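Local coordinates for putative uncharacterized protein (Ustilago maydis, PDB 4GNX) that binds single-stranded DNA as part of replication protein A, probably as its large subunit built from several OB-fold domains, at residues Y4-L9 and G50-T55; W16-R21 and V43-D48; N71-I76 and E106-A111; S77-N82 and N101-E106. One frame throughout, in Å; residues are numbered along the deposited sequence.

In the fold
All four contacts lie in the N-terminal OB-fold domain. From the N terminus, contact 1 closes a loop of 40 residues, laying the lead-in 4-9 against strand 51-57. Contact 2 is nested within it and joins strands 17-30 and 39-46 as the first hairpin. Contact 3 opens only after these have closed and pairs strand 73-77 with 104-107; contact 4 is nested inside it, continues that pairing to its end and shares E106 with it. None cross. Strand 17-30 ties the two groups together, since its 16-21 portion, besides pairing in contact 2, is bonded through I18 and A20 to strand 73-77 and through T17 to Y4 and S77.

Contact 1: Y4-L9 and G50-T55; sequences YPIEGL and GEIKAT
I6 and I52 are the apolar heart of this contact, with G50 supplying a backbone shelf beside them. The branch methyl CG2 of I6 meets CG2 of I52 at 3.7 Å and lies equally near its CB, the two side chains meeting at a slant. I6 reaches this place because CG1 turns beside its own backbone N (chi1 -79°), which leaves CG2 anti to that N and turned onto I52. The longer arm of I6 reaches the backbone of G50: CD1 of I6 rests 3.6 Å from G50 O, while CG2 of I6 sits 3.8 Å from the O of E51. L9 adds a looser touch, its CD1 4.2 Å from CD1 of I52. Beside them CG of E7 comes within 4.5 Å of G50 N. G50 has backbone angles (phi 155°, psi -160°) readily adopted by a residue without a side chain.

Residues 6-8 form a short 3-10 turn, held by backbone bonds from G8 N to P5 O and from L9 N to I6 O, and this turn presents I6 and L9 to strand 51-57. I6 also touches I18 and A20, so the lead-in packs over two strands of the OB-fold sheet, and farther along strand 51-57 K53 packs on a thymine base of the bound DNA. The carboxylate of D47 binds N of I6 and N of G50, and S49 OG bonds to N of E7. Between the segments themselves the attraction is therefore van der Waals and hydrophobic, while polar bonds to neighbouring side chains fix the position of the turn.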
loop_
_atom_site.group_PDB
_atom_site.type_symbol
_atom_site.label_atom_id
_atom_site.label_comp_id
_atom_site.label_asym_id
_atom_site.label_seq_id
_atom_site.Cartn_x
_atom_site.Cartn_y
_atom_site.Cartn_z
ATOM N N TYR C 4 -15.912 11.741 33.325
ATOM C CA TYR C 4 -14.622 11.204 32.895
ATOM C C TYR C 4 -14.080 11.958 31.683
ATOM O O TYR C 4 -14.861 12.352 30.810
ATOM C CB TYR C 4 -14.782 9.726 32.503
ATOM C CG TYR C 4 -14.679 8.734 33.638
ATOM C CD1 TYR C 4 -13.685 7.737 33.630
ATOM C CD2 TYR C 4 -15.569 8.784 34.724
ATOM C CE1 TYR C 4 -13.582 6.819 34.670
ATOM C CE2 TYR C 4 -15.473 7.878 35.769
ATOM C CZ TYR C 4 -14.481 6.895 35.744
ATOM O OH TYR C 4 -14.396 5.991 36.790
ATOM N N PRO C 5 -12.740 12.144 31.611
ATOM C CA PRO C 5 -12.095 12.466 30.339
ATOM C C PRO C 5 -12.266 11.280 29.420
ATOM O O PRO C 5 -12.378 10.151 29.913
ATOM C CB PRO C 5 -10.621 12.578 30.713
ATOM C CG PRO C 5 -10.471 11.718 31.919
ATOM C CD PRO C 5 -11.744 11.959 32.682
ATOM N N ILE C 6 -12.292 11.526 28.108
ATOM C CA ILE C 6 -12.416 10.453 27.099
ATOM C C ILE C 6 -11.289 9.421 27.203
ATOM O O ILE C 6 -11.545 8.215 27.182
ATOM C CB ILE C 6 -12.496 11.028 25.679
ATOM C CG1 ILE C 6 -13.916 11.523 25.435
ATOM C CG2 ILE C 6 -12.128 9.972 24.641
ATOM C CD1 ILE C 6 -14.063 12.448 24.252
ATOM N N GLU C 7 -10.055 9.905 27.336
ATOM C CA GLU C 7 -8.889 9.047 27.495
ATOM C C GLU C 7 -8.954 8.135 28.718
ATOM O O GLU C 7 -8.191 7.179 28.843
ATOM C CB GLU C 7 -7.646 9.905 27.538
ATOM C CG GLU C 7 -7.101 10.104 26.157
ATOM C CD GLU C 7 -6.535 8.809 25.610
ATOM O OE1 GLU C 7 -5.580 8.283 26.247
ATOM O OE2 GLU C 7 -7.044 8.318 24.559
ATOM N N GLY C 8 -9.886 8.447 29.606
ATOM C CA GLY C 8 -10.086 7.692 30.805
ATOM C C GLY C 8 -10.957 6.477 30.634
ATOM O O GLY C 8 -10.951 5.622 31.495
ATOM N N LEU C 9 -11.687 6.383 29.534
ATOM C CA LEU C 9 -12.664 5.307 29.311
ATOM C C LEU C 9 -12.090 3.930 29.012
ATOM O O LEU C 9 -11.080 3.791 28.324
ATOM C CB LEU C 9 -13.578 5.678 28.159
ATOM C CG LEU C 9 -14.281 7.039 28.202
ATOM C CD1 LEU C 9 -14.826 7.362 26.801
ATOM C CD2 LEU C 9 -15.350 7.085 29.292
ATOM N N GLY C 50 -8.813 13.861 24.467
ATOM C CA GLY C 50 -8.679 13.210 23.179
ATOM C C GLY C 50 -9.968 12.932 22.449
ATOM O O GLY C 50 -11.001 13.551 22.722
ATOM N N GLU C 51 -9.897 11.994 21.513
ATOM C CA GLU C 51 -11.002 11.701 20.622
ATOM C C GLU C 51 -11.517 10.272 20.786
ATOM O O GLU C 51 -10.770 9.374 21.183
ATOM C CB GLU C 51 -10.592 11.957 19.174
ATOM C CG GLU C 51 -10.344 13.427 18.859
ATOM C CD GLU C 51 -9.756 13.669 17.469
ATOM O OE1 GLU C 51 -8.509 13.579 17.322
ATOM O OE2 GLU C 51 -10.536 13.968 16.525
ATOM N N ILE C 52 -12.799 10.062 20.493
ATOM C CA ILE C 52 -13.329 8.711 20.446
ATOM C C ILE C 52 -14.489 8.631 19.469
ATOM O O ILE C 52 -15.234 9.604 19.295
ATOM C CB ILE C 52 -13.743 8.180 21.846
ATOM C CG1 ILE C 52 -14.103 6.692 21.775
ATOM C CG2 ILE C 52 -14.905 8.980 22.422
ATOM C CD1 ILE C 52 -13.721 5.877 22.988
ATOM N N LYS C 53 -14.614 7.457 18.846
ATOM C CA LYS C 53 -15.744 7.131 17.998
ATOM C C LYS C 53 -16.888 6.494 18.780
ATOM O O LYS C 53 -16.681 5.595 19.610
ATOM C CB LYS C 53 -15.308 6.163 16.918
ATOM C CG LYS C 53 -16.359 5.945 15.862
ATOM C CD LYS C 53 -15.900 4.951 14.813
ATOM C CE LYS C 53 -17.036 4.665 13.847
ATOM N NZ LYS C 53 -16.571 4.005 12.605
ATOM N N ALA C 54 -18.103 6.943 18.488
ATOM C CA ALA C 54 -19.284 6.290 19.000
ATOM C C ALA C 54 -20.229 5.891 17.859
ATOM O O ALA C 54 -20.367 6.617 16.870
ATOM C CB ALA C 54 -19.969 7.205 19.971
ATOM N N THR C 55 -20.880 4.742 18.004
ATOM C CA THR C 55 -21.753 4.217 16.961
ATOM C C THR C 55 -23.092 3.775 17.539
ATOM O O THR C 55 -23.170 3.204 18.638
ATOM C CB THR C 55 -21.124 2.983 16.284
ATOM O OG1 THR C 55 -19.863 3.334 15.705
ATOM C CG2 THR C 55 -22.036 2.427 15.204
#

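Contact 2: W16-R21 and V43-D48; sequences WTIKAR and VNLLDD
Two backbone bonds join R21 to L46 as an antiparallel hydrogen-bonded pair: R21 N to L46 O at 3.1 Å, and L46 N to R21 O, also 3.1 Å. Each of these oxygens also has a CA-H...O contact of 3.5 Å, from A20 CA to L46 O and from L45 CA to R21 O, the former being the more bent. The side chains of R21 and L46 share one face of the sheet; the guanidinium of R21 turns to N71, whose O accepts a hydrogen bond from R21 NE.

The short strand segments 17-21 and 43-46 run 111° apart, far from a flat antiparallel pair. Such coiling suits the first strand of an OB-fold barrel, which pairs with strand 39-46 here and with strand 73-77 along its other edge.

Apolar contact lies on the side of A20 and L45, where CB meets CB at 4.0 Å. I18 joins at longer range, its CD1 4.3 Å from CD1 of L45, and I52 and I76 also pack on L45. Next to the R21-L46 pair, CB of D47 lies 3.7 Å from O of K19. CG of D47 sits between its backbone N and carbonyl carbon (chi1 70°), turning the carboxylate to partners outside the hairpin, OD1 to S49 and G50, OD2 to N of I6.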
loop_
_atom_site.group_PDB
_atom_site.type_symbol
_atom_site.label_atom_id
_atom_site.label_comp_id
_atom_site.label_asym_id
_atom_site.label_seq_id
_atom_site.Cartn_x
_atom_site.Cartn_y
_atom_site.Cartn_z
ATOM N N TRP C 16 -19.894 5.937 34.212
ATOM C CA TRP C 16 -19.217 7.118 33.644
ATOM C C TRP C 16 -20.102 8.019 32.834
ATOM O O TRP C 16 -21.116 7.581 32.272
ATOM C CB TRP C 16 -17.982 6.724 32.826
ATOM C CG TRP C 16 -18.301 5.865 31.625
ATOM C CD1 TRP C 16 -18.229 4.472 31.529
ATOM C CD2 TRP C 16 -18.774 6.311 30.306
ATOM N NE1 TRP C 16 -18.604 4.042 30.276
ATOM C CE2 TRP C 16 -18.945 5.092 29.496
ATOM C CE3 TRP C 16 -19.049 7.541 29.735
ATOM C CZ2 TRP C 16 -19.385 5.141 28.185
ATOM C CZ3 TRP C 16 -19.484 7.577 28.411
ATOM C CH2 TRP C 16 -19.651 6.406 27.655
ATOM N N THR C 17 -19.702 9.290 32.775
ATOM C CA THR C 17 -20.292 10.304 31.898
ATOM C C THR C 17 -19.195 11.135 31.222
ATOM O O THR C 17 -18.226 11.531 31.866
ATOM C CB THR C 17 -21.203 11.258 32.693
ATOM O OG1 THR C 17 -22.404 10.575 33.071
ATOM C CG2 THR C 17 -21.572 12.477 31.869
ATOM N N ILE C 18 -19.345 11.406 29.931
ATOM C CA ILE C 18 -18.381 12.275 29.261
ATOM C C ILE C 18 -19.020 13.563 28.770
ATOM O O ILE C 18 -20.207 13.586 28.441
ATOM C CB ILE C 18 -17.630 11.569 28.101
ATOM C CG1 ILE C 18 -18.597 11.089 27.015
ATOM C CG2 ILE C 18 -16.745 10.440 28.627
ATOM C CD1 ILE C 18 -17.883 10.460 25.835
ATOM N N LYS C 19 -18.227 14.627 28.734
ATOM C CA LYS C 19 -18.638 15.886 28.130
ATOM C C LYS C 19 -17.801 16.095 26.869
ATOM O O LYS C 19 -16.595 16.333 26.949
ATOM C CB LYS C 19 -18.406 17.025 29.117
ATOM C CG LYS C 19 -19.571 18.001 29.249
ATOM C CD LYS C 19 -19.286 19.343 28.587
ATOM C CE LYS C 19 -18.641 20.355 29.532
ATOM N NZ LYS C 19 -19.528 21.497 29.916
ATOM N N ALA C 20 -18.429 15.983 25.700
ATOM C CA ALA C 20 -17.685 16.007 24.434
ATOM C C ALA C 20 -18.418 16.738 23.305
ATOM O O ALA C 20 -19.661 16.764 23.289
ATOM C CB ALA C 20 -17.370 14.587 24.010
ATOM N N ARG C 21 -17.676 17.327 22.359
ATOM C CA ARG C 21 -18.355 17.870 21.178
ATOM C C ARG C 21 -18.242 16.968 19.974
ATOM O O ARG C 21 -17.205 16.357 19.748
ATOM C CB ARG C 21 -17.999 19.331 20.853
ATOM C CG ARG C 21 -16.747 19.562 20.035
ATOM C CD ARG C 21 -16.802 20.848 19.210
ATOM N NE ARG C 21 -17.537 21.971 19.808
ATOM C CZ ARG C 21 -17.131 22.682 20.858
ATOM N NH1 ARG C 21 -15.997 22.379 21.483
ATOM N NH2 ARG C 21 -17.875 23.690 21.300
ATOM N N VAL C 43 -20.517 8.790 15.097
ATOM C CA VAL C 43 -20.170 10.141 15.414
ATOM C C VAL C 43 -18.754 10.119 15.967
ATOM O O VAL C 43 -18.345 9.135 16.612
ATOM C CB VAL C 43 -21.159 10.640 16.476
ATOM C CG1 VAL C 43 -20.451 11.252 17.678
ATOM C CG2 VAL C 43 -22.187 11.577 15.858
ATOM N N ASN C 44 -17.993 11.168 15.697
ATOM C CA ASN C 44 -16.699 11.305 16.333
ATOM C C ASN C 44 -16.806 12.349 17.425
ATOM O O ASN C 44 -17.544 13.333 17.284
ATOM C CB ASN C 44 -15.589 11.629 15.323
ATOM C CG ASN C 44 -15.101 10.398 14.557
ATOM O OD1 ASN C 44 -15.655 9.305 14.674
ATOM N ND2 ASN C 44 -14.055 10.577 13.755
ATOM N N LEU C 45 -16.081 12.124 18.519
ATOM C CA LEU C 45 -16.181 12.964 19.718
ATOM C C LEU C 45 -14.818 13.427 20.210
ATOM O O LEU C 45 -13.842 12.675 20.156
ATOM C CB LEU C 45 -16.875 12.193 20.836
ATOM C CG LEU C 45 -18.263 11.664 20.523
ATOM C CD1 LEU C 45 -18.631 10.635 21.558
ATOM C CD2 LEU C 45 -19.249 12.813 20.537
ATOM N N LEU C 46 -14.780 14.651 20.723
ATOM C CA LEU C 46 -13.543 15.301 21.122
ATOM C C LEU C 46 -13.651 16.005 22.477
ATOM O O LEU C 46 -14.658 16.660 22.769
ATOM C CB LEU C 46 -13.161 16.342 20.068
ATOM C CG LEU C 46 -12.086 17.361 20.463
ATOM C CD1 LEU C 46 -10.691 16.757 20.297
ATOM C CD2 LEU C 46 -12.250 18.648 19.666
ATOM N N ASP C 47 -12.606 15.871 23.289
ATOM C CA ASP C 47 -12.424 16.734 24.450
ATOM C C ASP C 47 -10.939 17.033 24.709
ATOM O O ASP C 47 -10.078 16.688 23.887
ATOM C CB ASP C 47 -13.154 16.184 25.700
ATOM C CG ASP C 47 -12.522 14.909 26.275
ATOM O OD1 ASP C 47 -11.376 14.557 25.932
ATOM O OD2 ASP C 47 -13.184 14.251 27.101
ATOM N N ASP C 48 -10.660 17.682 25.842
ATOM C CA ASP C 48 -9.298 17.984 26.310
ATOM C C ASP C 48 -8.376 16.778 26.259
ATOM O O ASP C 48 -7.204 16.911 25.918
ATOM C CB ASP C 48 -9.320 18.476 27.756
ATOM C CG ASP C 48 -10.648 19.106 28.147
ATOM O OD1 ASP C 48 -11.707 18.685 27.610
ATOM O OD2 ASP C 48 -10.628 20.016 29.011
#

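Contact 3: N71-I76 and E106-A111; sequences NHVYLI and EECTDA
V73 and C108 meet at the apolar centre, CG1 of the valine 3.8 Å from CB of the cysteine. The sulfur of C108 lies on L75, with SG 3.7 Å from CG and nearly as close to CD1, so C108 bridges two side chains of one strand. SG stands beside its own backbone N (chi1 -78°), which aims it at L75 while CB stays with V73. CG2 of V73 touches CB of A111 more loosely.

Around this lies the backbone. L75 and E106 are an antiparallel hydrogen-bonded pair: L75 N gives a bond of 2.8 Å to E106 O, and E106 N one of 3.0 Å to L75 O. Y74 and E107 follow as a non-hydrogen-bonded pair, and C108 N continues the register in an almost straight bond (174°) to V73 O. In this OB-fold sheet strand 73-77 lies between strands 17-30 and 104-107, the latter being outermost.

On the face carrying Y74, CG of E107 lies over one face of the Y74 ring and CB of E107 is 3.9 Å from CD2 of Y74; the phenol OH bonds to N of Q69. The extended E107 then carries its carboxylate to the polar edge, where OE1 of E107, through its syn lone pair, accepts a somewhat bent hydrogen bond of 2.8 Å from ND1 of H72. The imidazole and carboxylate planes are 63° apart, and the oxygen lies near the ring plane, slightly out of it.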
loop_
_atom_site.group_PDB
_atom_site.type_symbol
_atom_site.label_atom_id
_atom_site.label_comp_id
_atom_site.label_asym_id
_atom_site.label_seq_id
_atom_site.Cartn_x
_atom_site.Cartn_y
_atom_site.Cartn_z
ATOM N N ASN C 71 -20.504 19.929 16.017
ATOM C CA ASN C 71 -19.961 21.090 16.682
ATOM C C ASN C 71 -20.707 21.465 17.960
ATOM O O ASN C 71 -20.280 22.360 18.698
ATOM C CB ASN C 71 -19.861 22.266 15.715
ATOM C CG ASN C 71 -18.793 23.251 16.117
ATOM O OD1 ASN C 71 -17.732 22.864 16.619
ATOM N ND2 ASN C 71 -19.066 24.529 15.909
ATOM N N HIS C 72 -21.810 20.767 18.221
ATOM C CA HIS C 72 -22.540 20.902 19.481
ATOM C C HIS C 72 -21.947 19.986 20.524
ATOM O O HIS C 72 -21.287 19.009 20.179
ATOM C CB HIS C 72 -24.020 20.603 19.277
ATOM C CG HIS C 72 -24.745 21.632 18.442
ATOM N ND1 HIS C 72 -25.581 22.536 18.978
ATOM C CD2 HIS C 72 -24.736 21.871 17.071
ATOM C CE1 HIS C 72 -26.084 23.318 18.004
ATOM N NE2 HIS C 72 -25.566 22.908 16.836
ATOM N N VAL C 73 -22.190 20.298 21.798
ATOM C CA VAL C 73 -21.523 19.656 22.946
ATOM C C VAL C 73 -22.516 18.886 23.809
ATOM O O VAL C 73 -23.572 19.409 24.156
ATOM C CB VAL C 73 -20.824 20.705 23.836
ATOM C CG1 VAL C 73 -20.363 20.098 25.154
ATOM C CG2 VAL C 73 -19.659 21.347 23.097
ATOM N N TYR C 74 -22.167 17.656 24.177
ATOM C CA TYR C 74 -23.125 16.795 24.859
ATOM C C TYR C 74 -22.586 16.066 26.086
ATOM O O TYR C 74 -21.386 15.797 26.203
ATOM C CB TYR C 74 -23.674 15.760 23.883
ATOM C CG TYR C 74 -24.334 16.330 22.649
ATOM C CD1 TYR C 74 -23.576 16.728 21.547
ATOM C CD2 TYR C 74 -25.723 16.444 22.569
ATOM C CE1 TYR C 74 -24.181 17.237 20.408
ATOM C CE2 TYR C 74 -26.334 16.946 21.430
ATOM C CZ TYR C 74 -25.557 17.342 20.354
ATOM O OH TYR C 74 -26.151 17.844 19.223
ATOM N N LEU C 75 -23.509 15.766 26.995
ATOM C CA LEU C 75 -23.291 14.863 28.111
ATOM C C LEU C 75 -23.767 13.512 27.641
ATOM O O LEU C 75 -24.964 13.324 27.387
ATOM C CB LEU C 75 -24.147 15.266 29.312
ATOM C CG LEU C 75 -23.620 16.296 30.304
ATOM C CD1 LEU C 75 -24.768 17.153 30.822
ATOM C CD2 LEU C 75 -22.892 15.607 31.446
ATOM N N ILE C 76 -22.827 12.578 27.525
ATOM C CA ILE C 76 -23.136 11.220 27.115
ATOM C C ILE C 76 -22.792 10.273 28.259
ATOM O O ILE C 76 -21.785 10.452 28.959
ATOM C CB ILE C 76 -22.375 10.842 25.838
ATOM C CG1 ILE C 76 -22.684 11.842 24.724
ATOM C CG2 ILE C 76 -22.725 9.425 25.397
ATOM C CD1 ILE C 76 -21.588 11.932 23.684
ATOM N N GLU C 106 -27.733 14.262 26.754
ATOM C CA GLU C 106 -28.345 15.562 26.985
ATOM C C GLU C 106 -27.330 16.644 26.634
ATOM O O GLU C 106 -26.170 16.556 27.031
ATOM C CB GLU C 106 -28.817 15.690 28.436
ATOM C CG GLU C 106 -30.143 14.983 28.698
ATOM C CD GLU C 106 -30.468 14.789 30.173
ATOM O OE1 GLU C 106 -29.744 14.034 30.867
ATOM O OE2 GLU C 106 -31.475 15.373 30.629
ATOM N N GLU C 107 -27.769 17.649 25.873
ATOM C CA GLU C 107 -26.892 18.727 25.404
ATOM C C GLU C 107 -26.515 19.722 26.513
ATOM O O GLU C 107 -27.302 19.983 27.425
ATOM C CB GLU C 107 -27.518 19.455 24.212
ATOM C CG GLU C 107 -26.621 20.529 23.616
ATOM C CD GLU C 107 -27.105 21.062 22.285
ATOM O OE1 GLU C 107 -26.263 21.613 21.541
ATOM O OE2 GLU C 107 -28.312 20.937 21.984
ATOM N N CYS C 108 -25.302 20.265 26.409
ATOM C CA CYS C 108 -24.731 21.190 27.391
ATOM C C CYS C 108 -24.898 22.648 27.011
ATOM O O CYS C 108 -25.015 22.985 25.832
ATOM C CB CYS C 108 -23.238 20.933 27.560
ATOM S SG CYS C 108 -22.858 19.512 28.592
ATOM N N THR C 109 -24.873 23.504 28.032
ATOM C CA THR C 109 -24.944 24.949 27.861
ATOM C C THR C 109 -23.546 25.581 27.950
ATOM O O THR C 109 -23.318 26.656 27.401
ATOM C CB THR C 109 -25.903 25.585 28.885
ATOM O OG1 THR C 109 -26.899 24.627 29.269
ATOM C CG2 THR C 109 -26.588 26.806 28.288
ATOM N N ASP C 110 -22.619 24.910 28.636
ATOM C CA ASP C 110 -21.208 25.313 28.656
ATOM C C ASP C 110 -20.442 24.643 27.529
ATOM O O ASP C 110 -20.480 23.418 27.388
ATOM C CB ASP C 110 -20.543 24.934 29.978
ATOM C CG ASP C 110 -21.100 25.694 31.148
ATOM O OD1 ASP C 110 -22.304 26.027 31.130
ATOM O OD2 ASP C 110 -20.336 25.951 32.099
ATOM N N ALA C 111 -19.749 25.456 26.737
ATOM C CA ALA C 111 -18.878 24.959 25.672
ATOM C C ALA C 111 -17.399 25.243 25.976
ATOM O O ALA C 111 -16.511 24.744 25.282
ATOM C CB ALA C 111 -19.283 25.554 24.325
#

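Contact 4: S77-N82 and N101-E106; sequences SKARVN and NSTEIE
Antiparallel pairing of S77 with E104, a hydrogen-bonded pair, joins the two backbones. E104 N gives S77 O a well-directed bond of 2.9 Å (165°), whereas the return bond from S77 N to E104 O, of the same length, is bent at 124° and weak. CA of T103 makes CA-H...O contacts with both S77 O and K78 O. After the S77-E104 pair K78 adopts a left-handed backbone conformation and the chain leads on to strand 80-83, which pairs with 95-99 on the opposite border of the OB-fold sheet.

The carbonyl O of K78, turned to residues 102-103, attracts two hydroxyls. OG1 of T103 lies 3.0 Å from K78 O, placed there by its position beside the backbone N (chi1 -69°), but O of E100 is a rival acceptor and the bond is not settled. OG of S102 approaches the same K78 O at 3.1 Å in a weak bond. OG1 of T103 also touches CB of A79 at 3.5 Å, and the aliphatic start of K78 lies alongside S102 OG. S77 and E104 meet on their shared face, CB to CB at 4.0 Å; the S77 hydroxyl itself is engaged by T17 OG1 and W16 O.

Nearby, R80 forms a salt bridge to E100 and a long, weak ion pair with a DNA phosphate. Across the segments, one firm and one weak backbone bond are thus supplemented by weak or shared hydroxyl contacts at K78 O, a mainly polar closure with little apolar content.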
loop_
_atom_site.group_PDB
_atom_site.type_symbol
_atom_site.label_atom_id
_atom_site.label_comp_id
_atom_site.label_asym_id
_atom_site.label_seq_id
_atom_site.Cartn_x
_atom_site.Cartn_y
_atom_site.Cartn_z
ATOM N N SER C 77 -23.637 9.264 28.440
ATOM C CA SER C 77 -23.599 8.444 29.639
ATOM C C SER C 77 -24.224 7.075 29.430
ATOM O O SER C 77 -25.234 6.940 28.741
ATOM C CB SER C 77 -24.357 9.159 30.762
ATOM O OG SER C 77 -23.945 8.694 32.028
ATOM N N LYS C 78 -23.610 6.069 30.047
ATOM C CA LYS C 78 -24.163 4.712 30.141
ATOM C C LYS C 78 -24.275 4.026 28.781
ATOM O O LYS C 78 -25.368 3.660 28.328
ATOM C CB LYS C 78 -25.495 4.706 30.907
ATOM C CG LYS C 78 -25.523 3.690 32.030
ATOM C CD LYS C 78 -26.171 4.274 33.280
ATOM C CE LYS C 78 -26.128 3.309 34.470
ATOM N NZ LYS C 78 -24.731 2.931 34.842
ATOM N N ALA C 79 -23.102 3.869 28.165
ATOM C CA ALA C 79 -22.884 3.224 26.871
ATOM C C ALA C 79 -21.697 2.246 26.974
ATOM O O ALA C 79 -20.872 2.364 27.877
ATOM C CB ALA C 79 -22.599 4.283 25.829
ATOM N N ARG C 80 -21.608 1.287 26.055
ATOM C CA ARG C 80 -20.537 0.284 26.102
ATOM C C ARG C 80 -19.243 0.822 25.508
ATOM O O ARG C 80 -19.251 1.544 24.516
ATOM C CB ARG C 80 -20.941 -1.033 25.406
ATOM C CG ARG C 80 -22.359 -1.492 25.732
ATOM C CD ARG C 80 -22.583 -3.005 25.897
ATOM N NE ARG C 80 -24.005 -3.247 26.208
ATOM C CZ ARG C 80 -24.586 -4.435 26.376
ATOM N NH1 ARG C 80 -23.887 -5.564 26.274
ATOM N NH2 ARG C 80 -25.890 -4.490 26.646
ATOM N N VAL C 81 -18.134 0.481 26.153
ATOM C CA VAL C 81 -16.816 0.726 25.595
ATOM C C VAL C 81 -16.356 -0.566 24.955
ATOM O O VAL C 81 -16.263 -1.607 25.621
ATOM C CB VAL C 81 -15.781 1.096 26.656
ATOM C CG1 VAL C 81 -14.456 1.380 25.982
ATOM C CG2 VAL C 81 -16.243 2.281 27.479
ATOM N N ASN C 82 -16.060 -0.465 23.667
ATOM C CA ASN C 82 -15.703 -1.594 22.839
ATOM C C ASN C 82 -14.339 -1.451 22.248
ATOM O O ASN C 82 -13.804 -0.355 22.213
ATOM C CB ASN C 82 -16.677 -1.677 21.685
ATOM C CG ASN C 82 -17.875 -2.499 22.025
ATOM O OD1 ASN C 82 -17.777 -3.492 22.761
ATOM N ND2 ASN C 82 -19.025 -2.105 21.494
ATOM N N ASN C 101 -29.506 0.881 24.542
ATOM C CA ASN C 101 -30.786 1.510 24.843
ATOM C C ASN C 101 -30.826 2.317 26.141
ATOM O O ASN C 101 -31.571 3.285 26.240
ATOM C CB ASN C 101 -31.930 0.504 24.764
ATOM C CG ASN C 101 -32.405 0.291 23.342
ATOM O OD1 ASN C 101 -33.103 -0.677 23.053
ATOM N ND2 ASN C 101 -32.023 1.201 22.441
ATOM N N SER C 102 -30.000 1.939 27.112
ATOM C CA SER C 102 -29.885 2.690 28.362
ATOM C C SER C 102 -29.144 4.040 28.220
ATOM O O SER C 102 -29.001 4.781 29.199
ATOM C CB SER C 102 -29.174 1.836 29.413
ATOM O OG SER C 102 -27.772 2.068 29.392
ATOM N N THR C 103 -28.665 4.345 27.017
ATOM C CA THR C 103 -27.762 5.474 26.819
ATOM C C THR C 103 -28.455 6.832 26.997
ATOM O O THR C 103 -29.503 7.099 26.408
ATOM C CB THR C 103 -27.014 5.374 25.467
ATOM O OG1 THR C 103 -26.091 4.284 25.520
ATOM C CG2 THR C 103 -26.219 6.637 25.161
ATOM N N GLU C 104 -27.843 7.668 27.834
ATOM C CA GLU C 104 -28.310 9.013 28.131
ATOM C C GLU C 104 -27.478 10.039 27.372
ATOM O O GLU C 104 -26.251 10.096 27.529
ATOM C CB GLU C 104 -28.178 9.295 29.632
ATOM C CG GLU C 104 -29.242 8.664 30.524
ATOM C CD GLU C 104 -30.346 9.639 30.938
ATOM O OE1 GLU C 104 -30.535 10.691 30.274
ATOM O OE2 GLU C 104 -31.038 9.354 31.942
ATOM N N ILE C 105 -28.155 10.843 26.554
ATOM C CA ILE C 105 -27.555 12.002 25.898
ATOM C C ILE C 105 -28.392 13.252 26.196
ATOM O O ILE C 105 -29.607 13.288 25.945
ATOM C CB ILE C 105 -27.420 11.810 24.375
ATOM C CG1 ILE C 105 -26.544 10.594 24.070
ATOM C CG2 ILE C 105 -26.858 13.069 23.726
ATOM C CD1 ILE C 105 -26.534 10.184 22.615
ATOM N N GLU C 106 -27.733 14.262 26.754
ATOM C CA GLU C 106 -28.345 15.562 26.985
ATOM C C GLU C 106 -27.330 16.644 26.634
ATOM O O GLU C 106 -26.170 16.556 27.031
ATOM C CB GLU C 106 -28.817 15.690 28.436
ATOM C CG GLU C 106 -30.143 14.983 28.698
ATOM C CD GLU C 106 -30.468 14.789 30.173
ATOM O OE1 GLU C 106 -29.744 14.034 30.867
ATOM O OE2 GLU C 106 -31.475 15.373 30.629
#